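Alcohol dehydrogenase, zinc-containing (Thermotoga maritima, PDB 1VJ0) probably catalyses the oxidation of alcohols or a related oxidoreduction, as a tetrameric zinc-containing enzyme with two zinc ions bound in each chain. Local coordinates at residues D102-N107 / T159-V164; S44-I49 / V83-G88; D39-S44 / H152-P157; S179-Y184 / W325-S330. All coordinates share one frame; numbering follows the deposited sequence.

Contact 1 of 4, residues D102-N107 / T159-V164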
# COMPACT_ATOMS: atom_id res chain seq x y z
N ASP A 102 -28.97 19.60 17.51
CA ASP A 102 -27.92 18.60 17.33
C ASP A 102 -26.57 19.06 17.85
O ASP A 102 -26.20 20.22 17.68
CB ASP A 102 -27.74 18.22 15.86
CG ASP A 102 -28.90 17.40 15.31
OD1 ASP A 102 -29.69 16.84 16.08
OD2 ASP A 102 -29.10 17.27 14.08
N LEU A 103 -25.82 18.14 18.46
CA LEU A 103 -24.43 18.40 18.86
C LEU A 103 -23.58 17.97 17.72
O LEU A 103 -23.83 16.92 17.11
CB LEU A 103 -24.06 17.66 20.14
CG LEU A 103 -24.94 17.97 21.36
CD1 LEU A 103 -24.59 17.09 22.53
CD2 LEU A 103 -24.83 19.43 21.78
N ILE A 104 -22.58 18.79 17.40
CA ILE A 104 -21.67 18.51 16.32
C ILE A 104 -20.24 18.87 16.61
O ILE A 104 -19.94 19.72 17.47
CB ILE A 104 -22.14 19.25 15.02
CG1 ILE A 104 -22.07 20.78 15.16
CG2 ILE A 104 -23.51 18.78 14.65
CD1 ILE A 104 -22.18 21.54 13.80
N VAL A 105 -19.35 18.21 15.88
CA VAL A 105 -18.01 18.68 15.69
C VAL A 105 -17.76 18.73 14.18
O VAL A 105 -18.57 18.23 13.38
CB VAL A 105 -16.96 17.81 16.40
CG1 VAL A 105 -17.12 17.90 17.87
CG2 VAL A 105 -17.04 16.33 15.95
N TRP A 106 -16.68 19.41 13.79
CA TRP A 106 -16.44 19.65 12.39
C TRP A 106 -14.97 19.79 12.09
O TRP A 106 -14.13 20.12 12.96
CB TRP A 106 -17.18 20.92 11.91
CG TRP A 106 -16.81 22.17 12.65
CD1 TRP A 106 -15.84 23.08 12.29
CD2 TRP A 106 -17.38 22.68 13.87
NE1 TRP A 106 -15.78 24.09 13.20
CE2 TRP A 106 -16.70 23.87 14.19
CE3 TRP A 106 -18.39 22.25 14.72
CZ2 TRP A 106 -17.00 24.63 15.32
CZ3 TRP A 106 -18.68 23.00 15.86
CH2 TRP A 106 -17.98 24.18 16.14
N ASN A 107 -14.65 19.53 10.84
CA ASN A 107 -13.27 19.75 10.35
C ASN A 107 -13.06 21.28 10.19
O ASN A 107 -13.81 21.97 9.48
CB ASN A 107 -13.07 18.98 9.01
CG ASN A 107 -11.64 19.04 8.46
OD1 ASN A 107 -10.79 19.82 8.93
ND2 ASN A 107 -11.37 18.20 7.45
N THR A 159 -18.43 22.76 4.88
CA THR A 159 -17.84 22.17 6.06
C THR A 159 -18.23 20.67 6.25
O THR A 159 -19.42 20.27 6.22
CB THR A 159 -18.33 22.91 7.32
OG1 THR A 159 -18.14 24.32 7.20
CG2 THR A 159 -17.54 22.46 8.55
N ASP A 160 -17.21 19.88 6.55
CA ASP A 160 -17.43 18.50 6.99
C ASP A 160 -17.78 18.44 8.46
O ASP A 160 -17.03 18.86 9.34
CB ASP A 160 -16.23 17.63 6.65
CG ASP A 160 -15.92 17.64 5.14
OD1 ASP A 160 -16.85 17.55 4.31
OD2 ASP A 160 -14.79 17.81 4.71
N VAL A 161 -18.97 17.89 8.72
CA VAL A 161 -19.54 17.86 10.04
C VAL A 161 -19.81 16.41 10.43
O VAL A 161 -20.14 15.54 9.60
CB VAL A 161 -20.87 18.66 10.04
CG1 VAL A 161 -21.50 18.65 11.42
CG2 VAL A 161 -20.62 20.12 9.56
N LEU A 162 -19.72 16.17 11.74
CA LEU A 162 -20.13 14.91 12.34
C LEU A 162 -20.99 15.22 13.58
O LEU A 162 -20.56 15.95 14.45
CB LEU A 162 -18.87 14.19 12.77
CG LEU A 162 -18.79 12.68 12.88
CD1 LEU A 162 -19.27 12.01 11.58
CD2 LEU A 162 -17.34 12.23 13.20
N LYS A 163 -22.21 14.68 13.60
CA LYS A 163 -23.10 14.66 14.74
C LYS A 163 -22.52 13.77 15.82
O LYS A 163 -22.03 12.67 15.52
CB LYS A 163 -24.44 14.02 14.39
CG LYS A 163 -25.51 14.93 14.01
CD LYS A 163 -26.77 14.15 13.57
CE LYS A 163 -27.61 13.75 14.76
NZ LYS A 163 -28.82 12.98 14.25
N VAL A 164 -22.62 14.25 17.06
CA VAL A 164 -22.19 13.49 18.21
C VAL A 164 -23.35 13.44 19.19
O VAL A 164 -24.43 14.00 18.93
CB VAL A 164 -20.91 14.07 18.86
CG1 VAL A 164 -19.73 13.99 17.92
CG2 VAL A 164 -21.14 15.51 19.36
O HOH W 1 -30.14 15.00 13.19
O HOH W 2 -26.68 15.38 18.30
O HOH W 3 -14.51 21.16 6.89
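I104 and V161 meet at the apolar centre, on the face they share with W106: CG1 of V161 comes 3.7 Å from CB of I104 and also packs against its CG2 and CD1. Chi1 of V161 is 180°, which puts CG1 opposite the backbone N and over I104. Farther along, CG2 of T159 lies 3.7 Å from CB of W106, whose indole leads away to I153 and L155 of strand 152-155. On the other face CG2 of V105 touches CG1 of V164, the two side chains crossing at about a right angle, and CG2 of V164 packs on CB of L103.

Between the faces runs an antiparallel backbone ladder. V105 and L162 form a hydrogen-bonded pair, the nearly straight bond from L162 N to V105 O measuring 2.9 Å. N107 N adds a bond to D160 O, and one water joins N107 O to D160 N.

At the polar edge D102 OD2 and K163 NZ stand 4.3 Å apart, too far for a salt bridge, and share a water that donates to D102 OD2 at 2.7 Å and accepts from K163 NZ. Each charge has a direct partner elsewhere, K99 for D102 and E96 for K163. The pairing is that of two neighbouring antiparallel strands in the GroES-like domain of zinc-containing dehydrogenases, with W106 about 8 Å from the zinc ligands H77 and E78, side chain to side chain.

Contact 2 of 4, residues S44-I49 / V83-G88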
# COMPACT_ATOMS: atom_id res chain seq x y z
N SER A 44 -25.48 27.54 4.97
CA SER A 44 -24.66 27.68 6.17
C SER A 44 -25.36 27.12 7.38
O SER A 44 -26.58 27.01 7.37
CB SER A 44 -24.45 29.16 6.47
OG SER A 44 -23.59 29.75 5.52
N ILE A 45 -24.57 26.85 8.43
CA ILE A 45 -25.03 26.34 9.70
C ILE A 45 -24.64 27.31 10.84
O ILE A 45 -23.47 27.61 11.02
CB ILE A 45 -24.42 24.93 10.02
CG1 ILE A 45 -24.69 23.98 8.86
CG2 ILE A 45 -25.06 24.38 11.29
CD1 ILE A 45 -23.60 23.92 7.75
N LEU A 46 -25.63 27.83 11.54
CA LEU A 46 -25.34 28.67 12.71
C LEU A 46 -25.19 27.77 13.90
O LEU A 46 -26.11 26.99 14.22
CB LEU A 46 -26.46 29.65 12.93
CG LEU A 46 -26.28 30.68 14.04
CD1 LEU A 46 -25.00 31.50 13.91
CD2 LEU A 46 -27.53 31.60 14.02
N VAL A 47 -24.05 27.86 14.56
CA VAL A 47 -23.67 26.96 15.64
C VAL A 47 -23.38 27.76 16.91
O VAL A 47 -22.65 28.75 16.87
CB VAL A 47 -22.44 26.09 15.24
CG1 VAL A 47 -22.00 25.15 16.37
CG2 VAL A 47 -22.78 25.30 13.97
N GLU A 48 -23.99 27.32 18.00
CA GLU A 48 -23.65 27.78 19.34
C GLU A 48 -22.40 27.05 19.81
O GLU A 48 -22.39 25.81 19.89
CB GLU A 48 -24.83 27.49 20.29
CG GLU A 48 -24.55 27.92 21.73
CD GLU A 48 -25.47 27.30 22.75
OE1 GLU A 48 -26.40 26.52 22.39
OE2 GLU A 48 -25.21 27.59 23.95
N ILE A 49 -21.33 27.78 20.08
CA ILE A 49 -20.09 27.16 20.59
C ILE A 49 -20.30 26.69 22.03
O ILE A 49 -20.76 27.47 22.86
CB ILE A 49 -18.89 28.13 20.50
CG1 ILE A 49 -18.52 28.46 19.04
CG2 ILE A 49 -17.67 27.61 21.26
CD1 ILE A 49 -17.90 27.29 18.27
N VAL A 83 -26.22 22.90 17.02
CA VAL A 83 -26.86 23.51 15.84
C VAL A 83 -27.96 24.45 16.30
O VAL A 83 -28.86 24.07 17.07
CB VAL A 83 -27.40 22.42 14.84
CG1 VAL A 83 -28.11 23.06 13.69
CG2 VAL A 83 -26.27 21.61 14.30
N VAL A 84 -27.92 25.69 15.81
CA VAL A 84 -28.99 26.64 16.05
C VAL A 84 -29.90 26.66 14.84
O VAL A 84 -31.10 26.52 14.98
CB VAL A 84 -28.45 28.08 16.37
CG1 VAL A 84 -29.61 29.09 16.58
CG2 VAL A 84 -27.55 28.06 17.58
N GLU A 85 -29.34 26.86 13.67
CA GLU A 85 -30.11 26.85 12.48
C GLU A 85 -29.26 26.46 11.26
O GLU A 85 -28.05 26.55 11.25
CB GLU A 85 -30.84 28.19 12.32
CG GLU A 85 -30.05 29.32 11.76
CD GLU A 85 -30.84 30.64 11.71
OE1 GLU A 85 -31.38 31.06 12.76
OE2 GLU A 85 -30.91 31.27 10.60
N VAL A 86 -29.95 25.95 10.26
CA VAL A 86 -29.40 25.59 8.99
C VAL A 86 -30.19 26.35 7.95
O VAL A 86 -31.41 26.24 7.89
CB VAL A 86 -29.57 24.08 8.64
CG1 VAL A 86 -28.84 23.77 7.38
CG2 VAL A 86 -29.04 23.18 9.78
N ASN A 87 -29.48 27.10 7.13
CA ASN A 87 -30.10 27.85 6.02
C ASN A 87 -30.27 26.91 4.80
O ASN A 87 -29.39 26.86 3.97
CB ASN A 87 -29.20 29.05 5.65
CG ASN A 87 -29.65 29.75 4.37
OD1 ASN A 87 -30.02 29.07 3.39
ND2 ASN A 87 -29.61 31.08 4.35
N GLY A 88 -31.36 26.16 4.71
CA GLY A 88 -31.46 25.06 3.75
C GLY A 88 -31.32 23.72 4.47
O GLY A 88 -31.91 23.53 5.53
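L46 and the V84-E85 pair set the backbone pattern of this antiparallel pairing. L46 O accepts twice, from V84 N at 2.7 Å and from E85 N at a longer 3.3 Å. Both residues thus face L46 in a classic beta bulge, which shifts the register by one between L46 and V47. L46 N returns a bond to E85 O, bent to 150° at the hydrogen. Toward the strand end N87 N gives a straight 2.9 Å bond to S44 O, and N87 is itself the centre of an inverse gamma turn.

The apolar contacts divide between two sides. I45 touches V83 on one, CG2 to CG1 at 4.1 Å, the side chains crossing at a slant. On the other, L46 and V84 lie side by side and point the same way, with CG of L46 4.1 Å from CB of V84; CG2 of V84 also reaches CB of E48 at 3.9 Å.

Among the charged residues, E85 contributes its aliphatic part: chi1 of 81° sets CG between its own backbone N and carbonyl carbon, 3.8 Å from CB of L46. An alanine in place of E85 would probably uncover CB and CD2 of L46 on this side. E48 instead sends OE1 to a salt bridge with R82.

Strand 45-54 lies between strands 78-86 and 152-155, and the side chain of V83 packs on I104 of strand 103-106, the next strand on the far side of 78-86. L16 of strand 16-22 packs against L46 and V84.

Contact 3 of 4, residues D39-S44 / H152-P157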
# COMPACT_ATOMS: atom_id res chain seq x y z
N ASP A 39 -29.46 37.15 8.76
CA ASP A 39 -29.29 36.26 7.64
C ASP A 39 -27.89 35.57 7.66
O ASP A 39 -26.95 36.12 8.20
CB ASP A 39 -29.48 37.09 6.37
CG ASP A 39 -29.95 36.26 5.25
OD1 ASP A 39 -29.96 35.01 5.43
OD2 ASP A 39 -30.34 36.72 4.16
N ILE A 40 -27.79 34.33 7.16
CA ILE A 40 -26.49 33.69 6.92
C ILE A 40 -26.41 33.18 5.46
O ILE A 40 -27.46 32.97 4.83
CB ILE A 40 -26.23 32.53 7.95
CG1 ILE A 40 -27.29 31.41 7.87
CG2 ILE A 40 -26.23 33.08 9.37
CD1 ILE A 40 -27.11 30.32 8.94
N PRO A 41 -25.21 33.00 4.91
CA PRO A 41 -25.09 32.55 3.53
C PRO A 41 -25.83 31.24 3.28
O PRO A 41 -25.88 30.36 4.16
CB PRO A 41 -23.59 32.41 3.34
CG PRO A 41 -23.07 33.39 4.28
CD PRO A 41 -23.88 33.25 5.50
N ARG A 42 -26.37 31.11 2.08
CA ARG A 42 -27.07 29.90 1.70
C ARG A 42 -26.29 28.64 2.04
O ARG A 42 -25.12 28.48 1.72
CB ARG A 42 -27.41 29.93 0.21
CG ARG A 42 -28.42 28.89 -0.23
CD ARG A 42 -28.44 28.67 -1.74
NE ARG A 42 -29.08 29.83 -2.39
CZ ARG A 42 -28.60 30.52 -3.45
NH1 ARG A 42 -27.47 30.20 -4.06
NH2 ARG A 42 -29.31 31.54 -3.90
N GLY A 43 -26.97 27.72 2.71
CA GLY A 43 -26.42 26.41 3.01
C GLY A 43 -25.71 26.36 4.37
O GLY A 43 -25.36 25.29 4.84
N SER A 44 -25.48 27.54 4.97
CA SER A 44 -24.66 27.68 6.17
C SER A 44 -25.36 27.12 7.38
O SER A 44 -26.58 27.01 7.37
CB SER A 44 -24.45 29.16 6.47
OG SER A 44 -23.59 29.75 5.52
N HIS A 152 -20.87 31.94 19.11
CA HIS A 152 -21.41 31.27 17.91
C HIS A 152 -20.40 31.28 16.81
O HIS A 152 -19.53 32.18 16.74
CB HIS A 152 -22.69 31.98 17.44
CG HIS A 152 -23.81 31.92 18.44
ND1 HIS A 152 -23.92 32.82 19.48
CD2 HIS A 152 -24.87 31.07 18.55
CE1 HIS A 152 -24.98 32.50 20.22
NE2 HIS A 152 -25.55 31.43 19.69
N ILE A 153 -20.56 30.34 15.87
CA ILE A 153 -19.81 30.35 14.62
C ILE A 153 -20.77 30.04 13.48
O ILE A 153 -21.76 29.31 13.66
CB ILE A 153 -18.63 29.32 14.68
CG1 ILE A 153 -17.68 29.47 13.48
CG2 ILE A 153 -19.19 27.88 14.76
CD1 ILE A 153 -16.40 28.69 13.66
N VAL A 154 -20.53 30.64 12.31
CA VAL A 154 -21.26 30.31 11.11
C VAL A 154 -20.40 29.39 10.26
O VAL A 154 -19.30 29.77 9.85
CB VAL A 154 -21.59 31.57 10.29
CG1 VAL A 154 -22.31 31.20 9.00
CG2 VAL A 154 -22.43 32.55 11.15
N LEU A 155 -20.88 28.17 10.02
CA LEU A 155 -20.14 27.18 9.24
C LEU A 155 -20.69 27.20 7.80
O LEU A 155 -21.91 27.20 7.59
CB LEU A 155 -20.31 25.77 9.85
CG LEU A 155 -19.90 25.50 11.28
CD1 LEU A 155 -20.06 24.03 11.52
CD2 LEU A 155 -18.47 25.89 11.54
N ASP A 156 -19.81 27.27 6.82
CA ASP A 156 -20.18 27.19 5.41
C ASP A 156 -20.77 25.81 5.08
O ASP A 156 -20.44 24.84 5.72
CB ASP A 156 -18.95 27.33 4.53
CG ASP A 156 -18.43 28.76 4.40
OD1 ASP A 156 -19.19 29.71 4.16
OD2 ASP A 156 -17.21 29.00 4.50
N PRO A 157 -21.57 25.71 4.01
CA PRO A 157 -22.17 24.42 3.61
C PRO A 157 -21.13 23.38 3.29
O PRO A 157 -21.38 22.19 3.45
CB PRO A 157 -23.03 24.79 2.38
CG PRO A 157 -22.52 26.13 1.89
CD PRO A 157 -21.99 26.81 3.12
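This is a turn-to-strand packing contact: the type II turn P41-S44, just before strand 45-54, rests on the end of strand 152-155 and on P157 beyond it. Its apolar part centres on V154, whose CG2 meets CG2 of I40 at 4.2 Å and whose CG1 meets CD of P41 and CB of S44. The ring of P157 lies against the turn backbone, CB 3.4 Å from G43 O and CG 3.5 Å from R42 O. G43 has phi 92°, and a CB there would collide with P157.

S44 secures the turn from within. P41 O accepts from S44 N at 3.0 Å and from S44 OG at 2.7 Å, both donors reaching it from the same face of its carbonyl plane. With chi1 at -71°, OG stands beside its own backbone N, while CB lies 3.4 Å from L155 O. With an alanine here P41 O would lose its hydroxyl donor, so the turn would probably be held less firmly, by the S44 N bond alone.

D156 turns its carboxylate to R137. The arrangement is a beta turn leading into a strand of the GroES-like domain, where I45 then pairs with L155 in the sheet.

Contact 4 of 4, residues S179-Y184 / W325-S330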
# COMPACT_ATOMS: atom_id res chain seq x y z
N SER A 179 -4.56 18.79 17.43
CA SER A 179 -3.40 17.97 17.72
C SER A 179 -3.69 16.49 17.43
O SER A 179 -2.88 15.81 16.87
CB SER A 179 -3.01 18.17 19.20
OG SER A 179 -4.16 18.00 20.04
N GLY A 180 -4.87 16.02 17.77
CA GLY A 180 -5.21 14.62 17.56
C GLY A 180 -5.31 14.16 16.13
O GLY A 180 -4.82 13.06 15.80
N ALA A 181 -5.87 14.97 15.25
CA ALA A 181 -5.94 14.57 13.85
C ALA A 181 -4.60 14.65 13.12
O ALA A 181 -4.31 13.85 12.22
CB ALA A 181 -7.01 15.36 13.14
N THR A 182 -3.74 15.58 13.55
CA THR A 182 -2.41 15.62 13.00
C THR A 182 -1.62 14.39 13.46
O THR A 182 -0.96 13.72 12.65
CB THR A 182 -1.74 16.96 13.38
OG1 THR A 182 -2.44 18.01 12.73
CG2 THR A 182 -0.32 17.02 12.85
N ALA A 183 -1.71 14.03 14.75
CA ALA A 183 -1.09 12.79 15.22
C ALA A 183 -1.67 11.56 14.47
O ALA A 183 -0.94 10.68 14.05
CB ALA A 183 -1.27 12.65 16.76
N TYR A 184 -2.99 11.51 14.28
CA TYR A 184 -3.57 10.43 13.49
C TYR A 184 -2.96 10.37 12.10
O TYR A 184 -2.55 9.29 11.63
CB TYR A 184 -5.13 10.41 13.50
CG TYR A 184 -5.51 9.17 12.77
CD1 TYR A 184 -5.42 7.95 13.39
CD2 TYR A 184 -5.78 9.20 11.41
CE1 TYR A 184 -5.61 6.77 12.69
CE2 TYR A 184 -6.00 8.02 10.70
CZ TYR A 184 -5.90 6.83 11.34
OH TYR A 184 -6.08 5.68 10.62
N TRP A 325 1.67 17.26 7.21
CA TRP A 325 1.02 18.55 7.16
C TRP A 325 -0.48 18.40 7.53
O TRP A 325 -1.23 17.77 6.78
CB TRP A 325 1.15 19.20 5.78
CG TRP A 325 0.57 20.57 5.78
CD1 TRP A 325 -0.51 21.04 5.07
CD2 TRP A 325 1.03 21.64 6.56
NE1 TRP A 325 -0.73 22.36 5.37
CE2 TRP A 325 0.21 22.75 6.29
CE3 TRP A 325 2.11 21.79 7.46
CZ2 TRP A 325 0.39 23.99 6.90
CZ3 TRP A 325 2.27 23.01 8.10
CH2 TRP A 325 1.42 24.11 7.80
N VAL A 326 -0.87 19.03 8.63
CA VAL A 326 -2.26 19.09 9.08
C VAL A 326 -3.00 17.73 8.91
O VAL A 326 -2.45 16.69 9.30
CB VAL A 326 -3.02 20.37 8.55
CG1 VAL A 326 -2.22 21.64 8.94
CG2 VAL A 326 -3.25 20.33 7.10
N SER A 327 -4.25 17.75 8.47
CA SER A 327 -5.05 16.55 8.38
C SER A 327 -6.21 16.88 7.50
O SER A 327 -6.48 18.05 7.21
CB SER A 327 -5.56 16.16 9.75
OG SER A 327 -6.18 17.27 10.36
N ASP A 328 -6.92 15.84 7.08
CA ASP A 328 -8.10 15.99 6.28
C ASP A 328 -9.31 15.33 6.94
O ASP A 328 -9.24 14.88 8.07
CB ASP A 328 -7.85 15.51 4.83
CG ASP A 328 -7.61 14.04 4.73
OD1 ASP A 328 -8.10 13.22 5.55
OD2 ASP A 328 -6.96 13.59 3.78
N THR A 329 -10.43 15.30 6.22
CA THR A 329 -11.65 14.75 6.77
C THR A 329 -11.58 13.25 7.07
O THR A 329 -12.21 12.84 7.99
CB THR A 329 -12.80 15.04 5.82
OG1 THR A 329 -13.01 16.46 5.80
CG2 THR A 329 -14.10 14.42 6.30
N SER A 330 -10.80 12.46 6.32
CA SER A 330 -10.62 11.07 6.68
C SER A 330 -9.90 10.95 8.02
O SER A 330 -10.26 10.13 8.87
CB SER A 330 -9.90 10.27 5.57
OG SER A 330 -8.49 10.59 5.51
O HOH W 4 -4.87 18.56 12.27
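A181 and S327 make the close part of this small contact: OG of S327 lies 3.5 Å from CB of A181, and CB of S327 lies 3.6 Å from A181 O. Chi1 of 52° sets OG between the backbone N and carbonyl carbon of S327, turning it to the alanine methyl on helix 170-188.

The T182 side is looser and water-mediated. OG1 of T182 stays 3.7 Å from V326 O, while a water links it to S327, 2.5 Å from T182 OG1 and 2.7 Å from S327 OG. V326 O has its hydrogen-bond partner in H185, one turn along the helix from A181. The CA–CB bond of V326 is directed away from the helix, and CG1 lies 3.8 Å above one face of the W325 indole, over its centre.

Beyond S327 the chain enters helix 329-340, with D328 as N-cap: OD1 accepts 2.7 Å from S330 OG through its syn lone pair, and weakly from S330 N. K122 of a second subunit forms a salt bridge with D328 OD2. The contact thus lies where helix 170-188, which carries the zinc ligand C178, passes the loop between strand 320-323 and helix 329-340; another flank of helix 170-188, at S179 and A183, packs on helix 206-217.

Overall arrangement
Contacts 1 and 2 pair strands of one mixed sheet of the GroES-like domain, and contact 3 sets a turn against another strand of it, whereas contact 4 joins a helix to a loop nearer the centre of the chain. Contact 1 is the most buried, a regular ladder with polar ends; contact 2 has a similar ladder broken by a bulge and is partly exposed. Contact 3 shares S44 with contact 2 but relies on packing across its segments, and contact 4 on packing and one bridging water. Strands 78-86 and 103-106 are neighbours, so D102 meets V83 between contacts 1 and 2, while W106 reaches L155 of contact 3. T329 ties contact 4 to D160 and N107 of contact 1.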